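Local coordinates for protein cortical-lytic enzyme (Bacillus cereus, PDB 4S3J) that cleaves partially degraded cortex peptidoglycan as an N-acetylglucosaminidase during spore germination, recognising the muramic acid delta-lactam residues specific to spore peptidoglycan, at residues N175-N178 with D184-S187; I215-E220 with N231-N236; N236-L241 with I275-V280. One frame throughout, in Å; residues are numbered along the deposited sequence.

How the contacts relate
All three contacts lie in the glycosyl hydrolase family 18 TIM barrel, and they run in series along the chain. Contacts 1 and 2 are buried and reach the neighbouring strands 168-177 and 214-218; they touch where Asn-175 ND2 lies 2.9 Å from Glu-220 O, the backbone oxygen of the probable proton donor. Contact 3 is a surface contact away from the active site, yet its centre is only about 7 Å from that of contact 2, because both use helix 227-240 and share Asn-236. The chemistry follows the place: a leucine methyl on the strand backbone and a threonine against an amide in contact 1, aromatic rings in contact 2, a lysine-aspartate salt bridge in contact 3.

Contact 1 of 3, residues N175-N178 with D184-S187; sequences NIEN and DLTS
Leu-185 and Thr-186, in the first turn of helix 183-191, pack against Asn-175 and Glu-177 at the end of strand 168-177, a buried apolar contact in the TIM barrel of this family 18 glycosidase. Strand and helix are joined by a short connection that includes strand 180-181, so the helix start folds back on the strand it follows. Leu-185 does most of the work. A chi1 of 174° carries its CD2 onto the strand backbone, 3.6 Å from Asn-175 CA. The same methyl touches the aliphatic part of Glu-177, 3.7 Å from its CG. Beyond that, the Glu-177 carboxylate is engaged at both oxygens: OE2 forms a salt bridge with Arg-145, and OE1 is hydrogen-bonded to Ser-182 OG, which also accepts from Leu-185 N. Asn-175 turns its amide past Thr-186, and ND2 donates to Glu-220 O and Ser-182 O. One amide group thus ties the helix start to the backbone of the probable proton donor. The Thr-186 methyl packs against the same side chain in van der Waals contact, CG2 lying 3.6 Å from Asn-175 ND2.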
ATOM      1  N   ASN A 175      10.198  17.863  -4.659  1.00 16.81           N
ATOM      2  CA  ASN A 175      10.337  19.325  -4.703  1.00 16.96           C
ATOM      3  C   ASN A 175       9.895  19.949  -3.378  1.00 18.56           C
ATOM      4  O   ASN A 175       9.015  20.817  -3.334  1.00 21.74           O
ATOM      5  CB  ASN A 175       9.536  19.914  -5.862  1.00 17.46           C
ATOM      6  CG  ASN A 175       8.061  19.638  -5.746  1.00 21.95           C
ATOM      7  OD1 ASN A 175       7.650  18.549  -5.325  1.00 18.16           O
ATOM      8  ND2 ASN A 175       7.247  20.615  -6.140  1.00 21.45           N
ATOM      9  N   ILE A 176      10.494  19.469  -2.290  1.00 18.26           N
ATOM     10  CA  ILE A 176      10.230  19.987  -0.951  1.00 19.29           C
ATOM     11  C   ILE A 176      11.243  21.048  -0.556  1.00 22.91           C
ATOM     12  O   ILE A 176      12.455  20.852  -0.724  1.00 21.43           O
ATOM     13  CB  ILE A 176      10.236  18.861   0.069  1.00 17.40           C
ATOM     14  CG1 ILE A 176       9.048  17.946  -0.186  1.00 18.15           C
ATOM     15  CG2 ILE A 176      10.168  19.426   1.490  1.00 22.27           C
ATOM     16  CD1 ILE A 176       9.071  16.636   0.608  1.00 19.25           C
ATOM     17  N   GLU A 177      10.732  22.169  -0.039  1.00 19.46           N
ATOM     18  CA  GLU A 177      11.549  23.219   0.551  1.00 20.75           C
ATOM     19  C   GLU A 177      10.983  23.519   1.922  1.00 21.79           C
ATOM     20  O   GLU A 177       9.786  23.765   2.039  1.00 23.31           O
ATOM     21  CB  GLU A 177      11.518  24.511  -0.294  1.00 23.75           C
ATOM     22  CG  GLU A 177      12.262  24.430  -1.588  1.00 35.44           C
ATOM     23  CD  GLU A 177      12.421  25.785  -2.288  1.00 36.79           C
ATOM     24  OE1 GLU A 177      11.413  26.501  -2.502  1.00 25.24           O
ATOM     25  OE2 GLU A 177      13.569  26.136  -2.611  1.00 29.57           O
ATOM     26  N   ASN A 178      11.840  23.505   2.943  1.00 24.90           N
ATOM     27  CA  ASN A 178      11.424  23.775   4.313  1.00 28.06           C
ATOM     28  C   ASN A 178      10.185  22.968   4.717  1.00 29.23           C
ATOM     29  O   ASN A 178       9.254  23.495   5.325  1.00 26.83           O
ATOM     30  CB  ASN A 178      11.169  25.271   4.480  1.00 30.59           C
ATOM     31  CG  ASN A 178      12.408  26.113   4.161  1.00 53.83           C
ATOM     32  OD1 ASN A 178      12.336  27.083   3.405  1.00 58.60           O
ATOM     33  ND2 ASN A 178      13.549  25.728   4.726  1.00 44.74           N
ATOM     34  N   ASP A 184       7.417  26.986  -6.473  1.00 19.50           N
ATOM     35  CA  ASP A 184       8.495  27.896  -6.882  1.00 19.55           C
ATOM     36  C   ASP A 184       9.762  27.131  -7.230  1.00 21.82           C
ATOM     37  O   ASP A 184      10.468  27.474  -8.182  1.00 23.00           O
ATOM     38  CB  ASP A 184       8.795  28.916  -5.777  1.00 22.88           C
ATOM     39  CG  ASP A 184       7.675  29.911  -5.576  1.00 30.58           C
ATOM     40  OD1 ASP A 184       6.851  30.066  -6.503  1.00 31.12           O
ATOM     41  OD2 ASP A 184       7.639  30.551  -4.499  1.00 32.58           O
ATOM     42  N   LEU A 185      10.042  26.076  -6.475  1.00 20.92           N
ATOM     43  CA  LEU A 185      11.203  25.232  -6.746  1.00 23.78           C
ATOM     44  C   LEU A 185      11.107  24.545  -8.117  1.00 21.90           C
ATOM     45  O   LEU A 185      12.057  24.582  -8.888  1.00 22.17           O
ATOM     46  CB  LEU A 185      11.364  24.191  -5.635  1.00 21.90           C
ATOM     47  CG  LEU A 185      12.427  23.104  -5.775  1.00 21.16           C
ATOM     48  CD1 LEU A 185      13.830  23.663  -6.023  1.00 23.22           C
ATOM     49  CD2 LEU A 185      12.404  22.235  -4.506  1.00 18.79           C
ATOM     50  N   THR A 186       9.978  23.907  -8.424  1.00 23.64           N
ATOM     51  CA  THR A 186       9.845  23.274  -9.738  1.00 21.51           C
ATOM     52  C   THR A 186       9.822  24.299 -10.867  1.00 22.21           C
ATOM     53  O   THR A 186      10.245  23.993 -11.963  1.00 23.37           O
ATOM     54  CB  THR A 186       8.590  22.342  -9.830  1.00 22.66           C
ATOM     55  OG1 THR A 186       7.541  22.842  -9.001  1.00 25.88           O
ATOM     56  CG2 THR A 186       8.933  20.949  -9.349  1.00 25.46           C
ATOM     57  N   SER A 187       9.361  25.527 -10.625  1.00 23.78           N
ATOM     58  CA  SER A 187       9.397  26.515 -11.698  1.00 25.02           C
ATOM     59  C   SER A 187      10.837  26.812 -12.102  1.00 21.46           C
ATOM     60  O   SER A 187      11.136  26.966 -13.291  1.00 24.36           O
ATOM     61  CB  SER A 187       8.669  27.793 -11.293  1.00 29.58           C
ATOM     62  OG  SER A 187       7.261  27.572 -11.306  1.00 25.54           O
TER

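Contact 2 of 3, residues I215-E220 with N231-N236; sequences IHFDFE and NRFLRN
Phe-217 meets Phe-233 and Leu-234 where helix 227-240 covers strand 214-218, the helix and first strand of the beta-alpha-beta unit 214-218, 227-240, 246-251 of the TIM barrel. Along the strand, Ile-215 opens the segment and reaches helix 193-210 at Ile-203. His-216 points to the other side, where its ring nitrogens are hydrogen-bonded to Ser-248 and Thr-250 of the adjoining strand. Phe-217 then turns toward the helix and carries the contact. Phe-233 presents its edge to the Phe-217 face in a T-shaped pair, with ring centroids 4.9 Å apart and planes at 73°. Its CE2 stands 3.4 Å above the Phe-217 plane, nearer the ring's margin than its centre, and Phe-233 CZ comes to 3.4 Å from Phe-217 CZ. A chi1 of 169° swings the Phe-233 ring outward from the helix to get there. Leu-234 runs antiparallel to the Phe-217 side chain and rests CD2 3.8 Å from Phe-217 CD2. After Asp-218, which faces away from the helix, Phe-219 returns to it: its CE2 lies 4.0 Å from CE2 of Phe-233, the two side chains crossing at about a right angle. Phe-219 also meets the ring of Tyr-230. Glu-220, the probable proton donor, follows in the loop after the strand, its OE2 2.6 Å from Asp-218 OD1. The joint between strand and helix is thus wholly apolar, built of three phenylalanine rings and a leucine methyl, while the polar His-216 and Asp-218 point the other way.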
ATOM      1  N   ILE A 215      14.744   5.907 -11.035  1.00 22.68           N
ATOM      2  CA  ILE A 215      14.683   7.305 -10.642  1.00 19.70           C
ATOM      3  C   ILE A 215      13.229   7.718 -10.552  1.00 18.61           C
ATOM      4  O   ILE A 215      12.479   7.606 -11.531  1.00 19.26           O
ATOM      5  CB  ILE A 215      15.426   8.220 -11.650  1.00 20.68           C
ATOM      6  CG1 ILE A 215      16.937   7.952 -11.652  1.00 26.50           C
ATOM      7  CG2 ILE A 215      15.280   9.690 -11.247  1.00 22.43           C
ATOM      8  CD1 ILE A 215      17.386   6.659 -12.175  1.00 34.41           C
ATOM      9  N   HIS A 216      12.826   8.147  -9.362  1.00 18.27           N
ATOM     10  CA  HIS A 216      11.431   8.432  -9.074  1.00 17.91           C
ATOM     11  C   HIS A 216      11.189   9.890  -8.683  1.00 19.78           C
ATOM     12  O   HIS A 216      11.703  10.344  -7.669  1.00 20.76           O
ATOM     13  CB  HIS A 216      10.929   7.556  -7.929  1.00 17.05           C
ATOM     14  CG  HIS A 216       9.467   7.721  -7.661  1.00 16.68           C
ATOM     15  ND1 HIS A 216       8.517   6.955  -8.278  1.00 17.34           N
ATOM     16  CD2 HIS A 216       8.794   8.605  -6.879  1.00 19.99           C
ATOM     17  CE1 HIS A 216       7.310   7.335  -7.882  1.00 22.65           C
ATOM     18  NE2 HIS A 216       7.460   8.341  -7.040  1.00 21.52           N
ATOM     19  N   PHE A 217      10.371  10.598  -9.462  1.00 20.34           N
ATOM     20  CA  PHE A 217      10.001  11.966  -9.133  1.00 20.19           C
ATOM     21  C   PHE A 217       8.657  12.046  -8.440  1.00 18.68           C
ATOM     22  O   PHE A 217       7.613  11.582  -8.960  1.00 21.23           O
ATOM     23  CB  PHE A 217       9.998  12.832 -10.388  1.00 20.97           C
ATOM     24  CG  PHE A 217      11.342  12.972 -10.999  1.00 20.58           C
ATOM     25  CD1 PHE A 217      12.256  13.864 -10.469  1.00 20.01           C
ATOM     26  CD2 PHE A 217      11.706  12.217 -12.099  1.00 20.82           C
ATOM     27  CE1 PHE A 217      13.505  13.993 -11.006  1.00 19.88           C
ATOM     28  CE2 PHE A 217      12.967  12.347 -12.654  1.00 23.08           C
ATOM     29  CZ  PHE A 217      13.868  13.240 -12.104  1.00 22.44           C
ATOM     30  N   ASP A 218       8.710  12.544  -7.214  1.00 19.88           N
ATOM     31  CA  ASP A 218       7.516  12.899  -6.480  1.00 18.68           C
ATOM     32  C   ASP A 218       7.461  14.417  -6.412  1.00 22.45           C
ATOM     33  O   ASP A 218       7.847  15.018  -5.410  1.00 20.35           O
ATOM     34  CB  ASP A 218       7.510  12.282  -5.089  1.00 21.77           C
ATOM     35  CG  ASP A 218       6.250  12.625  -4.316  1.00 24.54           C
ATOM     36  OD1 ASP A 218       5.265  13.065  -4.955  1.00 20.46           O
ATOM     37  OD2 ASP A 218       6.234  12.430  -3.084  1.00 33.92           O
ATOM     38  N   PHE A 219       7.033  15.025  -7.514  1.00 19.55           N
ATOM     39  CA  PHE A 219       6.820  16.470  -7.592  1.00 18.81           C
ATOM     40  C   PHE A 219       5.328  16.739  -7.388  1.00 22.13           C
ATOM     41  O   PHE A 219       4.484  16.251  -8.169  1.00 23.18           O
ATOM     42  CB  PHE A 219       7.275  17.036  -8.951  1.00 20.31           C
ATOM     43  CG  PHE A 219       8.782  17.125  -9.137  1.00 19.51           C
ATOM     44  CD1 PHE A 219       9.666  16.873  -8.101  1.00 18.22           C
ATOM     45  CD2 PHE A 219       9.304  17.497 -10.370  1.00 22.80           C
ATOM     46  CE1 PHE A 219      11.034  16.984  -8.289  1.00 18.43           C
ATOM     47  CE2 PHE A 219      10.670  17.606 -10.557  1.00 26.86           C
ATOM     48  CZ  PHE A 219      11.533  17.354  -9.511  1.00 22.18           C
ATOM     49  N   GLU A 220       4.991  17.446  -6.319  1.00 19.75           N
ATOM     50  CA  GLU A 220       3.605  17.807  -6.018  1.00 20.30           C
ATOM     51  C   GLU A 220       3.479  19.319  -5.819  1.00 25.18           C
ATOM     52  O   GLU A 220       4.475  20.001  -5.621  1.00 23.59           O
ATOM     53  CB  GLU A 220       3.110  17.051  -4.788  1.00 19.48           C
ATOM     54  CG  GLU A 220       3.146  15.548  -4.998  1.00 19.79           C
ATOM     55  CD  GLU A 220       2.656  14.770  -3.807  1.00 22.12           C
ATOM     56  OE1 GLU A 220       1.648  15.179  -3.190  1.00 31.55           O
ATOM     57  OE2 GLU A 220       3.305  13.754  -3.465  1.00 23.90           O
ATOM     58  N   ASN A 231       6.370  17.601 -18.276  1.00 24.88           N
ATOM     59  CA  ASN A 231       6.435  16.570 -19.317  1.00 23.37           C
ATOM     60  C   ASN A 231       7.765  16.605 -20.059  1.00 24.59           C
ATOM     61  O   ASN A 231       8.393  15.570 -20.260  1.00 27.43           O
ATOM     62  CB  ASN A 231       5.282  16.705 -20.321  1.00 29.57           C
ATOM     63  CG  ASN A 231       3.933  16.481 -19.696  1.00 28.82           C
ATOM     64  OD1 ASN A 231       3.818  15.810 -18.667  1.00 26.26           O
ATOM     65  ND2 ASN A 231       2.890  17.029 -20.318  1.00 28.13           N
ATOM     66  N   ARG A 232       8.220  17.800 -20.444  1.00 27.19           N
ATOM     67  CA  ARG A 232       9.497  17.921 -21.148  1.00 26.36           C
ATOM     68  C   ARG A 232      10.663  17.499 -20.276  1.00 28.43           C
ATOM     69  O   ARG A 232      11.597  16.864 -20.752  1.00 25.16           O
ATOM     70  CB  ARG A 232       9.746  19.349 -21.638  1.00 29.96           C
ATOM     71  CG  ARG A 232       8.827  19.848 -22.718  1.00 49.22           C
ATOM     72  CD  ARG A 232       9.444  21.064 -23.381  1.00 53.94           C
ATOM     73  NE  ARG A 232       9.592  22.171 -22.435  1.00 32.78           N
ATOM     74  CZ  ARG A 232       8.654  23.080 -22.186  1.00 44.90           C
ATOM     75  NH1 ARG A 232       7.491  23.030 -22.829  1.00 49.86           N
ATOM     76  NH2 ARG A 232       8.879  24.049 -21.303  1.00 45.25           N
ATOM     77  N   PHE A 233      10.632  17.871 -18.997  1.00 22.73           N
ATOM     78  CA  PHE A 233      11.674  17.425 -18.089  1.00 25.11           C
ATOM     79  C   PHE A 233      11.719  15.897 -18.035  1.00 26.90           C
ATOM     80  O   PHE A 233      12.792  15.302 -18.107  1.00 22.97           O
ATOM     81  CB  PHE A 233      11.452  18.004 -16.685  1.00 23.86           C
ATOM     82  CG  PHE A 233      12.331  17.397 -15.634  1.00 25.93           C
ATOM     83  CD1 PHE A 233      13.695  17.624 -15.635  1.00 27.79           C
ATOM     84  CD2 PHE A 233      11.787  16.610 -14.623  1.00 23.29           C
ATOM     85  CE1 PHE A 233      14.508  17.074 -14.662  1.00 24.93           C
ATOM     86  CE2 PHE A 233      12.599  16.062 -13.642  1.00 26.86           C
ATOM     87  CZ  PHE A 233      13.956  16.293 -13.663  1.00 24.13           C
ATOM     88  N   LEU A 234      10.562  15.257 -17.913  1.00 23.89           N
ATOM     89  CA  LEU A 234      10.539  13.804 -17.827  1.00 21.70           C
ATOM     90  C   LEU A 234      11.079  13.187 -19.114  1.00 24.33           C
ATOM     91  O   LEU A 234      11.848  12.223 -19.048  1.00 23.87           O
ATOM     92  CB  LEU A 234       9.129  13.305 -17.522  1.00 21.29           C
ATOM     93  CG  LEU A 234       8.616  13.651 -16.113  1.00 22.76           C
ATOM     94  CD1 LEU A 234       7.150  13.308 -16.055  1.00 25.40           C
ATOM     95  CD2 LEU A 234       9.396  12.924 -15.008  1.00 21.78           C
ATOM     96  N   ARG A 235      10.760  13.774 -20.275  1.00 26.61           N
ATOM     97  CA  ARG A 235      11.323  13.267 -21.515  1.00 27.98           C
ATOM     98  C   ARG A 235      12.832  13.438 -21.504  1.00 29.62           C
ATOM     99  O   ARG A 235      13.557  12.551 -21.924  1.00 26.87           O
ATOM    100  CB  ARG A 235      10.736  13.965 -22.756  1.00 27.57           C
ATOM    101  CG  ARG A 235       9.230  13.852 -22.898  1.00 34.15           C
ATOM    102  CD  ARG A 235       8.680  14.516 -24.162  1.00 37.07           C
ATOM    103  NE  ARG A 235       7.218  14.478 -24.142  1.00 40.60           N
ATOM    104  CZ  ARG A 235       6.423  15.527 -23.944  1.00 46.45           C
ATOM    105  NH1 ARG A 235       6.927  16.750 -23.794  1.00 35.68           N
ATOM    106  NH2 ARG A 235       5.105  15.356 -23.916  1.00 40.32           N
ATOM    107  N   ASN A 236      13.316  14.580 -21.011  1.00 24.89           N
ATOM    108  CA  ASN A 236      14.758  14.818 -20.996  1.00 25.30           C
ATOM    109  C   ASN A 236      15.496  13.811 -20.119  1.00 26.02           C
ATOM    110  O   ASN A 236      16.566  13.334 -20.484  1.00 28.97           O
ATOM    111  CB  ASN A 236      15.070  16.230 -20.514  1.00 24.81           C
ATOM    112  CG  ASN A 236      14.687  17.301 -21.531  1.00 28.90           C
ATOM    113  OD1 ASN A 236      14.477  17.017 -22.716  1.00 31.68           O
ATOM    114  ND2 ASN A 236      14.580  18.541 -21.061  1.00 30.29           N
TER

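Contact 3 of 3, residues N236-L241 with I275-V280; sequences NVKIRL and IVDFVV
Lys-238 and Asp-277 form a salt bridge on the outer surface of the TIM barrel, joining the C-terminal part of helix 227-240 to the turn that leads into strand 278-281. Lys-238 NZ donates to Asp-277 OD2 at 3.0 Å, approaching on the syn side and 24° out of the carboxylate plane. The other oxygen, OD1, is farther away, so NZ is bonded to OD2 rather than shared evenly between the two oxygens. OD2 has a second partner, the backbone N of Leu-247 at the start of the adjoining strand 246-251, and the aspartate thereby links helix, turn and neighbouring strand through a single atom. The positive charge on the lysine would probably stabilise the ionised form of this carboxylate.

Geometry of the lysine chain explains the reach. It leaves the helix with chi1 at 180°, bends at chi2 (62°), and is extended from there to NZ, meeting the aspartate side chain at about a right angle. On the way its methylenes run over the carbonyl oxygen of Ile-275: CD and CE of Lys-238 each lie 3.7 Å from Ile-275 O. Further out the contact turns apolar. Ile-275 sits alongside the helix and also reaches Arg-235 one turn earlier, while against the lysine itself the branch methyl CG2 of Ile-275 lies 3.9 Å from Lys-238 CB.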
ATOM      1  N   ASN A 236      13.316  14.580 -21.011  1.00 24.89           N
ATOM      2  CA  ASN A 236      14.758  14.818 -20.996  1.00 25.30           C
ATOM      3  C   ASN A 236      15.496  13.811 -20.119  1.00 26.02           C
ATOM      4  O   ASN A 236      16.566  13.334 -20.484  1.00 28.97           O
ATOM      5  CB  ASN A 236      15.070  16.230 -20.514  1.00 24.81           C
ATOM      6  CG  ASN A 236      14.687  17.301 -21.531  1.00 28.90           C
ATOM      7  OD1 ASN A 236      14.477  17.017 -22.716  1.00 31.68           O
ATOM      8  ND2 ASN A 236      14.580  18.541 -21.061  1.00 30.29           N
ATOM      9  N   VAL A 237      14.932  13.488 -18.958  1.00 26.06           N
ATOM     10  CA  VAL A 237      15.544  12.487 -18.090  1.00 22.86           C
ATOM     11  C   VAL A 237      15.498  11.105 -18.742  1.00 23.18           C
ATOM     12  O   VAL A 237      16.503  10.397 -18.764  1.00 26.84           O
ATOM     13  CB  VAL A 237      14.845  12.413 -16.709  1.00 22.00           C
ATOM     14  CG1 VAL A 237      15.443  11.285 -15.876  1.00 23.02           C
ATOM     15  CG2 VAL A 237      14.975  13.746 -15.970  1.00 22.29           C
ATOM     16  N   LYS A 238      14.327  10.733 -19.255  1.00 24.52           N
ATOM     17  CA  LYS A 238      14.130   9.413 -19.866  1.00 26.66           C
ATOM     18  C   LYS A 238      15.148   9.178 -20.975  1.00 25.68           C
ATOM     19  O   LYS A 238      15.754   8.105 -21.065  1.00 28.65           O
ATOM     20  CB  LYS A 238      12.712   9.283 -20.422  1.00 26.02           C
ATOM     21  CG  LYS A 238      12.438   7.931 -21.074  1.00 29.19           C
ATOM     22  CD  LYS A 238      12.562   6.806 -20.097  1.00 40.85           C
ATOM     23  CE  LYS A 238      12.232   5.493 -20.756  1.00 56.12           C
ATOM     24  NZ  LYS A 238      12.660   4.383 -19.881  1.00 62.61           N
ATOM     25  N   ILE A 239      15.355  10.185 -21.808  1.00 27.47           N
ATOM     26  CA  ILE A 239      16.269  10.003 -22.923  1.00 33.42           C
ATOM     27  C   ILE A 239      17.699   9.801 -22.430  1.00 29.90           C
ATOM     28  O   ILE A 239      18.435   9.035 -23.027  1.00 31.90           O
ATOM     29  CB  ILE A 239      16.209  11.205 -23.892  1.00 33.07           C
ATOM     30  CG1 ILE A 239      14.851  11.247 -24.600  1.00 31.92           C
ATOM     31  CG2 ILE A 239      17.339  11.143 -24.918  1.00 38.03           C
ATOM     32  CD1 ILE A 239      14.540  12.593 -25.260  1.00 39.16           C
ATOM     33  N   ARG A 240      18.064  10.397 -21.294  1.00 28.83           N
ATOM     34  CA  ARG A 240      19.441  10.288 -20.820  1.00 25.57           C
ATOM     35  C   ARG A 240      19.721   9.160 -19.850  1.00 26.34           C
ATOM     36  O   ARG A 240      20.881   8.927 -19.526  1.00 38.83           O
ATOM     37  CB  ARG A 240      19.867  11.596 -20.137  1.00 29.46           C
ATOM     38  CG  ARG A 240      20.118  12.747 -21.106  1.00 36.24           C
ATOM     39  CD  ARG A 240      20.440  14.055 -20.385  1.00 42.71           C
ATOM     40  NE  ARG A 240      21.676  13.978 -19.605  1.00 39.19           N
ATOM     41  CZ  ARG A 240      22.161  14.979 -18.868  1.00 46.92           C
ATOM     42  NH1 ARG A 240      21.527  16.147 -18.824  1.00 33.20           N
ATOM     43  NH2 ARG A 240      23.287  14.817 -18.180  1.00 38.85           N
ATOM     44  N   LEU A 241      18.698   8.427 -19.415  1.00 28.63           N
ATOM     45  CA  LEU A 241      18.949   7.311 -18.501  1.00 29.63           C
ATOM     46  C   LEU A 241      19.587   6.166 -19.274  1.00 30.58           C
ATOM     47  O   LEU A 241      19.031   5.730 -20.272  1.00 35.71           O
ATOM     48  CB  LEU A 241      17.667   6.823 -17.819  1.00 29.77           C
ATOM     49  CG  LEU A 241      16.998   7.759 -16.817  1.00 33.31           C
ATOM     50  CD1 LEU A 241      15.676   7.178 -16.370  1.00 40.33           C
ATOM     51  CD2 LEU A 241      17.897   7.959 -15.638  1.00 30.24           C
ATOM     52  N   ILE A 275       5.793   8.390 -21.277  1.00 25.73           N
ATOM     53  CA  ILE A 275       7.211   8.585 -21.018  1.00 27.41           C
ATOM     54  C   ILE A 275       7.803   7.591 -20.019  1.00 27.74           C
ATOM     55  O   ILE A 275       8.871   7.035 -20.241  1.00 28.84           O
ATOM     56  CB  ILE A 275       7.474  10.008 -20.497  1.00 26.96           C
ATOM     57  CG1 ILE A 275       6.964  11.052 -21.498  1.00 30.02           C
ATOM     58  CG2 ILE A 275       8.964  10.220 -20.229  1.00 27.19           C
ATOM     59  CD1 ILE A 275       6.822  12.443 -20.927  1.00 25.04           C
ATOM     60  N   VAL A 276       7.147   7.426 -18.880  1.00 23.08           N
ATOM     61  CA  VAL A 276       7.759   6.701 -17.766  1.00 24.36           C
ATOM     62  C   VAL A 276       7.577   5.172 -17.824  1.00 23.43           C
ATOM     63  O   VAL A 276       6.765   4.645 -18.588  1.00 26.01           O
ATOM     64  CB  VAL A 276       7.200   7.215 -16.413  1.00 23.47           C
ATOM     65  CG1 VAL A 276       7.314   8.734 -16.307  1.00 23.61           C
ATOM     66  CG2 VAL A 276       5.759   6.765 -16.224  1.00 27.06           C
ATOM     67  N   ASP A 277       8.361   4.458 -17.023  1.00 22.82           N
ATOM     68  CA  ASP A 277       8.238   3.007 -16.912  1.00 22.82           C
ATOM     69  C   ASP A 277       7.074   2.604 -16.020  1.00 23.96           C
ATOM     70  O   ASP A 277       6.380   1.632 -16.319  1.00 24.82           O
ATOM     71  CB  ASP A 277       9.549   2.416 -16.397  1.00 24.27           C
ATOM     72  CG  ASP A 277      10.669   2.529 -17.416  1.00 28.97           C
ATOM     73  OD1 ASP A 277      10.684   1.700 -18.349  1.00 33.41           O
ATOM     74  OD2 ASP A 277      11.494   3.466 -17.323  1.00 24.54           O
ATOM     75  N   PHE A 278       6.861   3.332 -14.932  1.00 20.97           N
ATOM     76  CA  PHE A 278       5.667   3.130 -14.124  1.00 19.93           C
ATOM     77  C   PHE A 278       5.321   4.368 -13.319  1.00 20.77           C
ATOM     78  O   PHE A 278       6.142   5.284 -13.174  1.00 19.11           O
ATOM     79  CB  PHE A 278       5.823   1.913 -13.210  1.00 19.65           C
ATOM     80  CG  PHE A 278       6.871   2.046 -12.128  1.00 20.36           C
ATOM     81  CD1 PHE A 278       6.563   2.622 -10.899  1.00 21.34           C
ATOM     82  CD2 PHE A 278       8.135   1.527 -12.312  1.00 20.35           C
ATOM     83  CE1 PHE A 278       7.524   2.702  -9.880  1.00 19.54           C
ATOM     84  CE2 PHE A 278       9.088   1.590 -11.315  1.00 19.51           C
ATOM     85  CZ  PHE A 278       8.785   2.182 -10.095  1.00 21.31           C
ATOM     86  N   VAL A 279       4.071   4.412 -12.873  1.00 20.85           N
ATOM     87  CA  VAL A 279       3.566   5.469 -11.997  1.00 18.37           C
ATOM     88  C   VAL A 279       3.073   4.859 -10.697  1.00 17.99           C
ATOM     89  O   VAL A 279       2.628   3.709 -10.662  1.00 18.99           O
ATOM     90  CB  VAL A 279       2.405   6.275 -12.631  1.00 20.15           C
ATOM     91  CG1 VAL A 279       2.864   6.992 -13.910  1.00 20.74           C
ATOM     92  CG2 VAL A 279       1.210   5.384 -12.935  1.00 23.62           C
ATOM     93  N   VAL A 280       3.186   5.656  -9.642  1.00 16.78           N
ATOM     94  CA  VAL A 280       2.594   5.352  -8.338  1.00 16.22           C
ATOM     95  C   VAL A 280       1.446   6.332  -8.112  1.00 18.34           C
ATOM     96  O   VAL A 280       1.670   7.534  -7.977  1.00 17.92           O
ATOM     97  CB  VAL A 280       3.625   5.447  -7.191  1.00 15.82           C
ATOM     98  CG1 VAL A 280       2.944   5.283  -5.849  1.00 17.39           C
ATOM     99  CG2 VAL A 280       4.701   4.388  -7.348  1.00 22.26           C
TER